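Local atomic coordinates of lumazine protein (Photobacterium kishitanii, PDB entry 3A35), a protein that serves luminous bacteria as an antenna protein, binding a lumazine or flavin chromophore and shifting luciferase emission to shorter wavelength. Residues A[35-38]-A[39-42]; A[66-70]-A[71-75]; A[112-116]-A[117-121]; A[161-164]-A[165-169]. All blocks are in the same frame, centred on the assembly; numbering follows the deposited sequence. Where two conformers were deposited one is given.

Contact 1. Residues A[35-38]-A[39-42]. With RBF (riboflavin), chain C.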
loop_
_atom_site.group_PDB
_atom_site.type_symbol
_atom_site.label_atom_id
_atom_site.label_comp_id
_atom_site.label_asym_id
_atom_site.label_seq_id
_atom_site.Cartn_x
_atom_site.Cartn_y
_atom_site.Cartn_z
ATOM N N SER A 35 7.213 -2.432 17.569
ATOM C CA SER A 35 8.204 -1.643 16.882
ATOM C C SER A 35 7.770 -0.201 16.549
ATOM O O SER A 35 8.585 0.475 15.891
ATOM C CB SER A 35 8.621 -2.348 15.585
ATOM O OG SER A 35 7.604 -2.183 14.625
ATOM N N VAL A 36 6.556 0.241 16.981
ATOM C CA VAL A 36 6.154 1.615 16.637
ATOM C C VAL A 36 5.758 2.381 17.900
ATOM O O VAL A 36 5.520 1.775 19.019
ATOM C CB VAL A 36 4.997 1.647 15.567
ATOM C CG1 VAL A 36 5.444 0.959 14.310
ATOM C CG2 VAL A 36 3.697 1.102 16.096
ATOM N N GLU A 37 5.749 3.706 17.727
ATOM C CA GLU A 37 5.437 4.553 18.830
ATOM C C GLU A 37 4.691 5.801 18.302
ATOM O O GLU A 37 4.582 6.022 17.070
ATOM C CB GLU A 37 6.730 5.022 19.492
ATOM C CG GLU A 37 7.685 5.739 18.819
ATOM C CD GLU A 37 9.058 5.610 19.587
ATOM O OE1 GLU A 37 9.097 5.740 20.851
ATOM O OE2 GLU A 37 10.044 5.292 18.897
ATOM N N LYS A 38 4.154 6.650 19.225
ATOM C CA LYS A 38 3.702 7.949 18.753
ATOM C C LYS A 38 4.731 8.654 17.995
ATOM O O LYS A 38 5.857 8.732 18.449
ATOM C CB LYS A 38 3.265 8.974 19.859
ATOM C CG LYS A 38 1.974 8.691 20.383
ATOM C CD LYS A 38 1.273 9.842 21.452
ATOM C CE LYS A 38 2.226 10.665 22.053
ATOM N NZ LYS A 38 1.226 11.338 23.108
ATOM N N GLY A 39 4.364 9.200 16.811
ATOM C CA GLY A 39 5.270 9.886 15.982
ATOM C C GLY A 39 6.044 9.091 14.958
ATOM O O GLY A 39 6.716 9.573 14.052
ATOM N N THR A 40 5.968 7.725 15.039
ATOM C CA THR A 40 6.518 6.886 13.999
ATOM C C THR A 40 5.885 7.220 12.675
ATOM O O THR A 40 4.660 7.387 12.566
ATOM C CB THR A 40 6.216 5.427 14.249
ATOM O OG1 THR A 40 6.941 4.962 15.423
ATOM C CG2 THR A 40 6.490 4.513 13.044
ATOM N N VAL A 41 6.716 7.342 11.653
ATOM C CA VAL A 41 6.265 7.582 10.287
ATOM C C VAL A 41 6.556 6.267 9.585
ATOM O O VAL A 41 7.676 5.791 9.486
ATOM C CB VAL A 41 7.041 8.741 9.616
ATOM C CG1 VAL A 41 6.578 8.825 8.169
ATOM C CG2 VAL A 41 6.637 10.005 10.301
ATOM N N MET A 42 5.543 5.585 9.071
ATOM C CA MET A 42 5.648 4.248 8.461
ATOM C C MET A 42 4.723 4.179 7.314
ATOM O O MET A 42 3.877 5.149 7.060
ATOM C CB MET A 42 5.319 3.129 9.466
ATOM C CG MET A 42 3.837 3.271 9.997
ATOM S SD MET A 42 3.387 1.921 11.121
ATOM C CE MET A 42 3.404 0.518 10.011
HETATM N N1 RBF C . -0.304 12.336 5.134
HETATM C C2 RBF C . -1.371 12.185 5.946
HETATM O O2 RBF C . -2.554 12.282 5.494
HETATM N N3 RBF C . -1.263 11.851 7.291
HETATM C C4 RBF C . 0.005 11.648 7.887
HETATM O O4 RBF C . 0.043 11.350 9.087
HETATM C C4A RBF C . 1.096 11.894 7.031
HETATM N N5 RBF C . 2.412 11.810 7.629
HETATM C C5A RBF C . 3.493 12.032 6.778
HETATM C C6 RBF C . 4.750 12.076 7.389
HETATM C C7 RBF C . 5.835 12.339 6.506
HETATM C C7M RBF C . 7.220 12.440 7.209
HETATM C C8 RBF C . 5.703 12.512 5.162
HETATM C C8M RBF C . 6.900 12.718 4.333
HETATM C C9 RBF C . 4.402 12.446 4.551
HETATM C C9A RBF C . 3.294 12.294 5.391
HETATM N N10 RBF C . 1.968 12.332 4.843
HETATM C C10 RBF C . 0.915 12.197 5.710
HETATM C "C1'" RBF C . 1.709 12.676 3.506
HETATM C "C2'" RBF C . 1.331 11.530 2.589
HETATM O "O2'" RBF C . 2.376 10.503 2.650
HETATM C "C3'" RBF C . 1.210 11.964 1.224
HETATM O "O3'" RBF C . 0.141 13.053 1.274
HETATM C "C4'" RBF C . 0.583 10.919 0.285
HETATM O "O4'" RBF C . 1.551 9.875 0.035
HETATM C "C5'" RBF C . 0.182 11.516 -1.071
HETATM O "O5'" RBF C . -0.511 10.578 -1.896
#

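Contact 2. Residues A[66-70]-A[71-75]. With RBF (riboflavin), chain C.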
loop_
_atom_site.group_PDB
_atom_site.type_symbol
_atom_site.label_atom_id
_atom_site.label_comp_id
_atom_site.label_asym_id
_atom_site.label_seq_id
_atom_site.Cartn_x
_atom_site.Cartn_y
_atom_site.Cartn_z
ATOM N N ALA A 66 -2.997 13.196 2.824
ATOM C CA ALA A 66 -3.102 12.157 1.868
ATOM C C ALA A 66 -4.502 11.806 1.361
ATOM O O ALA A 66 -4.681 10.953 0.503
ATOM C CB ALA A 66 -2.547 10.849 2.523
ATOM N N ILE A 67 -5.491 12.592 1.852
ATOM C CA ILE A 67 -6.922 12.100 1.692
ATOM C C ILE A 67 -7.413 12.112 0.239
ATOM O O ILE A 67 -8.345 11.370 -0.118
ATOM C CB ILE A 67 -7.819 12.887 2.589
ATOM C CG1 ILE A 67 -9.131 12.114 2.769
ATOM C CG2 ILE A 67 -8.160 14.234 1.949
ATOM C CD1 ILE A 67 -9.902 12.514 3.925
ATOM N N ASN A 68 -6.843 12.967 -0.603
ATOM C CA ASN A 68 -7.309 13.124 -1.994
ATOM C C ASN A 68 -6.602 12.304 -2.996
ATOM O O ASN A 68 -6.957 12.304 -4.212
ATOM C CB ASN A 68 -7.155 14.612 -2.406
ATOM C CG ASN A 68 -8.035 15.502 -1.573
ATOM O OD1 ASN A 68 -7.578 16.439 -0.943
ATOM N ND2 ASN A 68 -9.317 15.160 -1.565
ATOM N N THR A 69 -5.491 11.581 -2.580
ATOM C CA THR A 69 -4.675 10.848 -3.594
ATOM C C THR A 69 -4.410 9.382 -3.168
ATOM O O THR A 69 -3.575 8.717 -3.732
ATOM C CB THR A 69 -3.285 11.549 -3.666
ATOM O OG1 THR A 69 -2.798 11.806 -2.367
ATOM C CG2 THR A 69 -3.456 12.901 -4.416
ATOM N N THR A 70 -5.255 8.905 -2.242
ATOM C CA THR A 70 -5.131 7.509 -1.725
ATOM C C THR A 70 -6.495 6.879 -1.524
ATOM O O THR A 70 -7.529 7.576 -1.610
ATOM C CB THR A 70 -4.380 7.496 -0.330
ATOM O OG1 THR A 70 -5.175 8.273 0.589
ATOM C CG2 THR A 70 -2.976 8.130 -0.443
ATOM N N THR A 71 -6.504 5.591 -1.186
ATOM C CA THR A 71 -7.770 4.865 -0.983
ATOM C C THR A 71 -8.384 5.059 0.358
ATOM O O THR A 71 -9.520 4.515 0.610
ATOM C CB THR A 71 -7.535 3.389 -1.343
ATOM O OG1 THR A 71 -6.577 2.929 -0.411
ATOM C CG2 THR A 71 -7.053 3.245 -2.747
ATOM N N PHE A 72 -7.665 5.675 1.326
ATOM C CA PHE A 72 -8.172 5.646 2.707
ATOM C C PHE A 72 -9.639 6.140 2.890
ATOM O O PHE A 72 -10.381 5.489 3.642
ATOM C CB PHE A 72 -7.293 6.482 3.588
ATOM C CG PHE A 72 -5.934 5.864 3.813
ATOM C CD1 PHE A 72 -5.811 4.777 4.653
ATOM C CD2 PHE A 72 -4.821 6.326 3.147
ATOM C CE1 PHE A 72 -4.516 4.223 4.865
ATOM C CE2 PHE A 72 -3.550 5.763 3.350
ATOM C CZ PHE A 72 -3.403 4.698 4.176
ATOM N N ARG A 73 -10.023 7.096 2.068
ATOM C CA ARG A 73 -11.315 7.789 2.259
ATOM C C ARG A 73 -12.379 6.765 2.151
ATOM O O ARG A 73 -13.422 6.900 2.914
ATOM C CB ARG A 73 -11.385 8.902 1.202
ATOM C CG ARG A 73 -12.734 9.741 1.191
ATOM C CD ARG A 73 -12.647 10.925 0.279
ATOM N NE ARG A 73 -11.913 10.695 -0.989
ATOM C CZ ARG A 73 -11.237 11.647 -1.636
ATOM N NH1 ARG A 73 -11.230 12.860 -1.112
ATOM N NH2 ARG A 73 -10.627 11.410 -2.787
ATOM N N GLU A 74 -12.178 5.758 1.287
ATOM C CA GLU A 74 -13.250 4.749 1.015
ATOM C C GLU A 74 -13.031 3.467 1.669
ATOM O O GLU A 74 -13.790 2.548 1.428
ATOM C CB GLU A 74 -13.313 4.436 -0.455
ATOM C CG GLU A 74 -14.559 4.748 -1.158
ATOM C CD GLU A 74 -14.410 6.039 -1.783
ATOM O OE1 GLU A 74 -14.347 6.986 -0.955
ATOM O OE2 GLU A 74 -14.370 6.106 -3.063
ATOM N N LEU A 75 -12.021 3.312 2.496
ATOM C CA LEU A 75 -11.901 2.041 3.169
ATOM C C LEU A 75 -12.961 1.932 4.305
ATOM O O LEU A 75 -13.569 2.897 4.746
ATOM C CB LEU A 75 -10.449 1.871 3.748
ATOM C CG LEU A 75 -9.288 1.907 2.721
ATOM C CD1 LEU A 75 -7.999 1.753 3.535
ATOM C CD2 LEU A 75 -9.477 0.859 1.768
HETATM N N1 RBF C . -0.304 12.336 5.134
HETATM C C2 RBF C . -1.371 12.185 5.946
HETATM O O2 RBF C . -2.554 12.282 5.494
HETATM N N3 RBF C . -1.263 11.851 7.291
HETATM C C4 RBF C . 0.005 11.648 7.887
HETATM O O4 RBF C . 0.043 11.350 9.087
HETATM C C4A RBF C . 1.096 11.894 7.031
HETATM N N5 RBF C . 2.412 11.810 7.629
HETATM C C5A RBF C . 3.493 12.032 6.778
HETATM C C6 RBF C . 4.750 12.076 7.389
HETATM C C7 RBF C . 5.835 12.339 6.506
HETATM C C7M RBF C . 7.220 12.440 7.209
HETATM C C8 RBF C . 5.703 12.512 5.162
HETATM C C8M RBF C . 6.900 12.718 4.333
HETATM C C9 RBF C . 4.402 12.446 4.551
HETATM C C9A RBF C . 3.294 12.294 5.391
HETATM N N10 RBF C . 1.968 12.332 4.843
HETATM C C10 RBF C . 0.915 12.197 5.710
HETATM C "C1'" RBF C . 1.709 12.676 3.506
HETATM C "C2'" RBF C . 1.331 11.530 2.589
HETATM O "O2'" RBF C . 2.376 10.503 2.650
HETATM C "C3'" RBF C . 1.210 11.964 1.224
HETATM O "O3'" RBF C . 0.141 13.053 1.274
HETATM C "C4'" RBF C . 0.583 10.919 0.285
HETATM O "O4'" RBF C . 1.551 9.875 0.035
HETATM C "C5'" RBF C . 0.182 11.516 -1.071
HETATM O "O5'" RBF C . -0.511 10.578 -1.896
HETATM O O HOH W 1 -8.061 8.872 1.131
#

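Contact 3. Residues A[112-116]-A[117-121]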
loop_
_atom_site.group_PDB
_atom_site.type_symbol
_atom_site.label_atom_id
_atom_site.label_comp_id
_atom_site.label_asym_id
_atom_site.label_seq_id
_atom_site.Cartn_x
_atom_site.Cartn_y
_atom_site.Cartn_z
ATOM N N THR A 112 -5.657 -12.934 -12.056
ATOM C CA THR A 112 -5.721 -14.355 -12.333
ATOM C C THR A 112 -4.688 -15.006 -11.456
ATOM O O THR A 112 -3.544 -14.523 -11.336
ATOM C CB THR A 112 -5.556 -14.647 -13.822
ATOM O OG1 THR A 112 -4.193 -14.560 -14.202
ATOM C CG2 THR A 112 -6.402 -13.659 -14.701
ATOM N N GLU A 113 -5.101 -16.063 -10.759
ATOM C CA GLU A 113 -4.153 -16.895 -10.030
ATOM C C GLU A 113 -3.809 -18.141 -10.822
ATOM O O GLU A 113 -4.681 -19.008 -10.942
ATOM C CB GLU A 113 -4.788 -17.334 -8.730
ATOM C CG GLU A 113 -5.149 -16.190 -7.844
ATOM C CD GLU A 113 -6.495 -16.421 -7.175
ATOM O OE1 GLU A 113 -6.656 -17.489 -6.525
ATOM O OE2 GLU A 113 -7.397 -15.550 -7.299
ATOM N N GLU A 114 -2.596 -18.219 -11.395
ATOM C CA GLU A 114 -2.099 -19.449 -12.079
ATOM C C GLU A 114 -0.629 -19.740 -11.946
ATOM O O GLU A 114 0.199 -18.820 -11.943
ATOM C CB GLU A 114 -2.334 -19.427 -13.584
ATOM C CG GLU A 114 -3.186 -18.325 -14.128
ATOM C CD GLU A 114 -3.012 -18.237 -15.617
ATOM O OE1 GLU A 114 -1.913 -17.780 -16.079
ATOM O OE2 GLU A 114 -3.961 -18.649 -16.315
ATOM N N GLU A 115 -0.283 -21.029 -11.924
ATOM C CA GLU A 115 1.124 -21.438 -12.087
ATOM C C GLU A 115 1.992 -20.857 -10.999
ATOM O O GLU A 115 3.143 -20.443 -11.286
ATOM C CB GLU A 115 1.681 -20.985 -13.446
ATOM C CG GLU A 115 1.129 -21.757 -14.664
ATOM C CD GLU A 115 1.795 -23.138 -14.810
ATOM O OE1 GLU A 115 2.674 -23.444 -13.956
ATOM O OE2 GLU A 115 1.441 -23.901 -15.756
ATOM N N ASP A 116 1.450 -20.785 -9.766
ATOM C CA ASP A 116 2.166 -20.230 -8.579
ATOM C C ASP A 116 2.399 -18.714 -8.604
ATOM O O ASP A 116 3.301 -18.227 -7.904
ATOM C CB ASP A 116 3.556 -20.866 -8.363
ATOM C CG ASP A 116 3.454 -22.352 -8.004
ATOM O OD1 ASP A 116 3.022 -22.632 -6.851
ATOM O OD2 ASP A 116 3.785 -23.203 -8.880
ATOM N N ARG A 117 1.658 -18.056 -9.479
ATOM C CA ARG A 117 1.779 -16.575 -9.695
ATOM C C ARG A 117 0.385 -15.952 -9.381
ATOM O O ARG A 117 -0.674 -16.569 -9.575
ATOM C CB ARG A 117 2.158 -16.258 -11.139
ATOM C CG ARG A 117 3.308 -17.111 -11.771
ATOM C CD ARG A 117 4.566 -16.960 -10.946
ATOM N NE ARG A 117 5.015 -15.527 -10.833
ATOM C CZ ARG A 117 6.121 -15.124 -10.213
ATOM N NH1 ARG A 117 6.928 -16.018 -9.641
ATOM N NH2 ARG A 117 6.490 -13.829 -10.184
ATOM N N LEU A 118 0.407 -14.708 -8.860
ATOM C CA LEU A 118 -0.768 -13.834 -8.707
ATOM C C LEU A 118 -0.536 -12.750 -9.805
ATOM O O LEU A 118 0.360 -11.899 -9.677
ATOM C CB LEU A 118 -0.794 -13.276 -7.275
ATOM C CG LEU A 118 -1.985 -12.342 -7.039
ATOM C CD1 LEU A 118 -3.358 -12.964 -7.188
ATOM C CD2 LEU A 118 -1.980 -11.628 -5.692
ATOM N N LYS A 119 -1.296 -12.829 -10.903
ATOM C CA LYS A 119 -1.188 -11.936 -12.016
ATOM C C LYS A 119 -2.207 -10.835 -11.796
ATOM O O LYS A 119 -3.391 -11.069 -11.826
ATOM C CB LYS A 119 -1.539 -12.690 -13.284
ATOM C CG LYS A 119 -0.544 -13.748 -13.551
ATOM C CD LYS A 119 -0.623 -14.328 -14.985
ATOM C CE LYS A 119 0.482 -15.375 -15.097
ATOM N NZ LYS A 119 0.271 -15.999 -16.445
ATOM N N VAL A 120 -1.758 -9.595 -11.650
ATOM C CA VAL A 120 -2.624 -8.455 -11.328
ATOM C C VAL A 120 -2.481 -7.486 -12.454
ATOM O O VAL A 120 -1.358 -7.065 -12.792
ATOM C CB VAL A 120 -2.161 -7.847 -9.950
ATOM C CG1 VAL A 120 -3.067 -6.592 -9.683
ATOM C CG2 VAL A 120 -2.276 -8.930 -8.830
ATOM N N TYR A 121 -3.601 -7.010 -12.966
ATOM C CA TYR A 121 -3.739 -6.036 -14.055
ATOM C C TYR A 121 -4.432 -4.798 -13.553
ATOM O O TYR A 121 -5.554 -4.893 -13.050
ATOM C CB TYR A 121 -4.585 -6.646 -15.231
ATOM C CG TYR A 121 -3.943 -7.927 -15.762
ATOM C CD1 TYR A 121 -3.062 -7.878 -16.828
ATOM C CD2 TYR A 121 -4.188 -9.147 -15.168
ATOM C CE1 TYR A 121 -2.436 -9.053 -17.326
ATOM C CE2 TYR A 121 -3.530 -10.338 -15.593
ATOM C CZ TYR A 121 -2.690 -10.277 -16.687
ATOM O OH TYR A 121 -2.058 -11.497 -17.091
HETATM O O HOH W 2 -3.951 -13.424 -16.938
#

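Contact 4. Residues A[161-164]-A[165-169]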
loop_
_atom_site.group_PDB
_atom_site.type_symbol
_atom_site.label_atom_id
_atom_site.label_comp_id
_atom_site.label_asym_id
_atom_site.label_seq_id
_atom_site.Cartn_x
_atom_site.Cartn_y
_atom_site.Cartn_z
ATOM N N LYS A 161 2.834 -16.021 -5.921
ATOM C CA LYS A 161 1.524 -16.201 -5.229
ATOM C C LYS A 161 1.603 -16.075 -3.682
ATOM O O LYS A 161 0.623 -15.726 -3.071
ATOM C CB LYS A 161 0.759 -17.511 -5.657
ATOM C CG LYS A 161 -0.430 -17.861 -4.694
ATOM C CD LYS A 161 -1.628 -18.563 -5.278
ATOM C CE LYS A 161 -2.685 -17.577 -5.870
ATOM N NZ LYS A 161 -3.390 -16.620 -4.926
ATOM N N ASN A 162 2.743 -16.301 -3.059
ATOM C CA ASN A 162 2.744 -16.216 -1.617
ATOM C C ASN A 162 2.599 -14.794 -1.099
ATOM O O ASN A 162 2.395 -14.648 0.061
ATOM C CB ASN A 162 4.080 -16.720 -1.091
ATOM C CG ASN A 162 5.158 -16.356 -2.004
ATOM O OD1 ASN A 162 5.626 -15.234 -1.937
ATOM N ND2 ASN A 162 5.520 -17.281 -2.974
ATOM N N LEU A 163 2.811 -13.789 -1.953
ATOM C CA LEU A 163 2.401 -12.413 -1.563
ATOM C C LEU A 163 0.873 -12.248 -1.502
ATOM O O LEU A 163 0.349 -11.205 -1.010
ATOM C CB LEU A 163 2.983 -11.371 -2.526
ATOM C CG LEU A 163 4.493 -11.202 -2.512
ATOM C CD1 LEU A 163 4.715 -10.106 -3.569
ATOM C CD2 LEU A 163 5.001 -10.762 -1.184
ATOM N N SER A 164 0.147 -13.245 -1.997
ATOM C CA SER A 164 -1.282 -13.317 -1.776
ATOM C C SER A 164 -1.517 -13.467 -0.304
ATOM O O SER A 164 -2.625 -13.154 0.169
ATOM C CB SER A 164 -1.862 -14.562 -2.457
ATOM O OG SER A 164 -2.547 -14.191 -3.640
ATOM N N ILE A 165 -0.519 -14.030 0.387
ATOM C CA ILE A 165 -0.656 -14.481 1.798
ATOM C C ILE A 165 -0.245 -13.410 2.723
ATOM O O ILE A 165 -1.025 -13.014 3.587
ATOM C CB ILE A 165 0.096 -15.885 2.066
ATOM C CG1 ILE A 165 -0.631 -17.011 1.316
ATOM C CG2 ILE A 165 0.273 -16.204 3.598
ATOM C CD1 ILE A 165 0.288 -18.298 1.121
ATOM N N THR A 166 0.932 -12.821 2.461
ATOM C CA THR A 166 1.571 -11.962 3.412
ATOM C C THR A 166 1.205 -10.440 3.179
ATOM O O THR A 166 1.634 -9.541 3.943
ATOM C CB THR A 166 3.128 -12.205 3.301
ATOM O OG1 THR A 166 3.713 -11.751 2.081
ATOM C CG2 THR A 166 3.392 -13.737 3.305
ATOM N N THR A 167 0.376 -10.169 2.174
ATOM C CA THR A 167 -0.060 -8.722 1.978
ATOM C C THR A 167 -1.513 -8.727 1.580
ATOM O O THR A 167 -2.042 -9.888 1.196
ATOM C CB THR A 167 0.636 -8.164 0.803
ATOM O OG1 THR A 167 0.121 -8.721 -0.449
ATOM C CG2 THR A 167 2.178 -8.309 0.900
ATOM N N ASN A 168 -2.150 -7.592 1.438
ATOM C CA ASN A 168 -3.536 -7.590 1.027
ATOM C C ASN A 168 -3.729 -7.764 -0.481
ATOM O O ASN A 168 -4.842 -7.625 -0.985
ATOM C CB ASN A 168 -4.229 -6.317 1.508
ATOM C CG ASN A 168 -3.683 -5.032 0.882
ATOM O OD1 ASN A 168 -2.978 -5.014 -0.131
ATOM N ND2 ASN A 168 -4.085 -3.934 1.480
ATOM N N LEU A 169 -2.637 -8.061 -1.210
ATOM C CA LEU A 169 -2.776 -8.370 -2.655
ATOM C C LEU A 169 -3.787 -9.480 -2.888
ATOM O O LEU A 169 -4.480 -9.471 -3.928
ATOM C CB LEU A 169 -1.408 -8.621 -3.400
ATOM C CG LEU A 169 -0.540 -7.384 -3.488
ATOM C CD1 LEU A 169 0.788 -7.828 -4.230
ATOM C CD2 LEU A 169 -1.183 -6.193 -4.244
HETATM O O HOH W 3 -4.374 -11.132 1.192
#

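Contact 1. Residues A[35-38]-A[39-42]
Glu37 and Thr40 close a type II beta turn with Lys38 and Gly39 at its corners, the backbone N of Thr40 donating to Glu37 O over 3.0 Å with the donor standing 43° out of the carbonyl plane. Gly39 takes the third position with a positive phi, a conformation that suits glycine in a type II turn. A second bond runs the other way: Glu37 N donates to the hydroxyl Thr40 OG1 over 2.9 Å, nearly straight at 160°. That hydroxyl is brought to the turn by a chi1 of -68°, which sets OG1 beside its own backbone N and leaves CG2 on the side of Val36. There Thr40 CG2 lies 3.9 Å from Val36 CG1, the two side chains crossing at about a right angle. The same methyl, Val36 CG1, meets Met42 SD at 3.9 Å, so one valine branch bridges threonine and methionine. Val41 turns the other way, and its CG1 lies 3.8 Å from C7M of riboflavin. Backbone hydrogen bonds of Gly39 and Thr40 with Val51 tie the turn to strand 47-55. It is a tight turn leading into strand 41-44 of the first lumazine-binding barrel, at the dimethylbenzene end of the flavin pocket.

Contact 2. Residues A[66-70]-A[71-75]
The loop between strands 58-63 and 80-84 forms part of the riboflavin pocket; in it Thr70 meets Phe72 and Ile67 meets Arg73. Thr70 OG1 lies 3.2 Å from Phe72 CD2, near the ring plane and at its edge. A chi1 of 61° holds this hydroxyl between its backbone N and carbonyl carbon, and from there it donates to Ala66 O over 2.7 Å. Thr69 N also reaches Ala66 O, from the opposite face of the carbonyl plane. One water knits the two halves together: it donates to Ile67 O and to Thr70 OG1, and accepts from Arg73 N at 2.8 Å. In the same loop Ala66 N donates to riboflavin O2 over 2.9 Å at 162°, while Thr69 OG1 lies 2.6 Å from O5' of the ribityl chain. These residues belong to the chromophore site of the first barrel. A short 3-10 segment includes Arg73; in one of two deposited conformers the Arg73 chain bends at chi3 (39°) and Ile67 O lies over one guanidinium face, 3.3 Å from CZ. The Phe72 ring packs on Cys47 and Leu49 of strand 47-55, and Thr71 N donates to Asn179 OD1 of strand 177-182 in the second barrel.

Contact 3. Residues A[112-116]-A[117-121]
Lys119 NZ and Glu114 OE1 form a salt bridge 2.8 Å long, the ammonium approaching the oxygen nearly along its C-O axis. An extended lysine chain spans the gap, passing Thr112: Thr112 OG1 is 3.4 Å from Lys119 CB. The same hydroxyl shares a water with Tyr121 OH, 3.0 Å from Thr112 OG1 and 2.7 Å from Tyr121 OH. On the opposite face of the hairpin Glu113 and Leu118 lie side by side and point the same way, Glu113 CG meeting Leu118 CD1 at 3.7 Å. The backbone sets this register. Thr112 and Lys119 are a hydrogen-bonded antiparallel pair, with Thr112 N donating to Lys119 O and Lys119 N to Thr112 O, both at 162°. Glu113 and Leu118 are the non-hydrogen-bonded pair next to them. Beyond, Glu114 and Arg117 close a type I' turn in which Arg117 N donates to Glu114 O over 3.0 Å, while the return bond from Glu114 N to Arg117 O is weak. Glu115 and Asp116 have the positive phi such a turn requires. In the second barrel this hairpin joins strand 104-114 to strand 117-123, which borders strand 154-160, where Asn158 OD1 accepts from Arg117 NE and Phe156 stacks with Tyr121.

Contact 4. Residues A[161-164]-A[165-169]
Leu163 O is gripped by both polar groups of Thr167. The hydroxyl Thr167 OG1 donates to it over 2.6 Å, lying in the carbonyl plane with a C=O...O angle of 157°, whereas the bond from Thr167 N, at 3.3 Å, is weak. The hydroxyl therefore supplies the shorter link in a weakly bonded helix. It is also an acceptor: Leu169 N donates to Thr167 OG1 over 2.9 Å at 156°, which makes an ST turn. A chi1 of 72° puts the oxygen between Thr167's own backbone N and carbonyl carbon, within reach of both partners. One residue earlier, Asn162 O receives Ile165 N at 3.0 Å from well above the carbonyl plane, and Thr166 N more weakly. Thr166 CG2 leans over this same oxygen, and Thr166 OG1 lies 3.6 Å from Leu163 CD2, the two side chains meeting at a slant. A water donates to Ser164 O and to Thr167 O, the latter at 2.6 Å, bridging the two carbonyl oxygens. Near the start of the segment Lys161 NZ donates to Ser164 OG over 2.9 Å and also has a long, weak ion pair with Glu113. Leu163, Thr167 and Leu169 all rest on Val143 of strand 143-151, and Asn168 N donates to Asn82 of the first barrel. The two bonds of one hydroxyl, donor to Leu163 O and acceptor from Leu169 N, are consistent with Thr167 linking the weakly bonded helix to the 3-10 segment that follows.

How the contacts relate
From the N terminus the contacts run strictly in series, and none nests in or crosses another. Contact 1 closes the turn between helix 30-34 and strand 41-44, and contact 2 folds the loop between strands 58-63 and 80-84; both belong to the first barrel and touch riboflavin from separate places, with nearest atoms about 8 Å apart. Contact 3 closes the hairpin of strands 104-114 and 117-123, and contact 4 folds the segment after strand 154-160, both in the second barrel. These two touch directly: Asp116 O lies 3.0 Å from Lys161 N, a probable hydrogen bond, and Leu118 CD2 packs on Ser164 OG. Contacts 1 and 3 lie on opposite sides of the chain's centre.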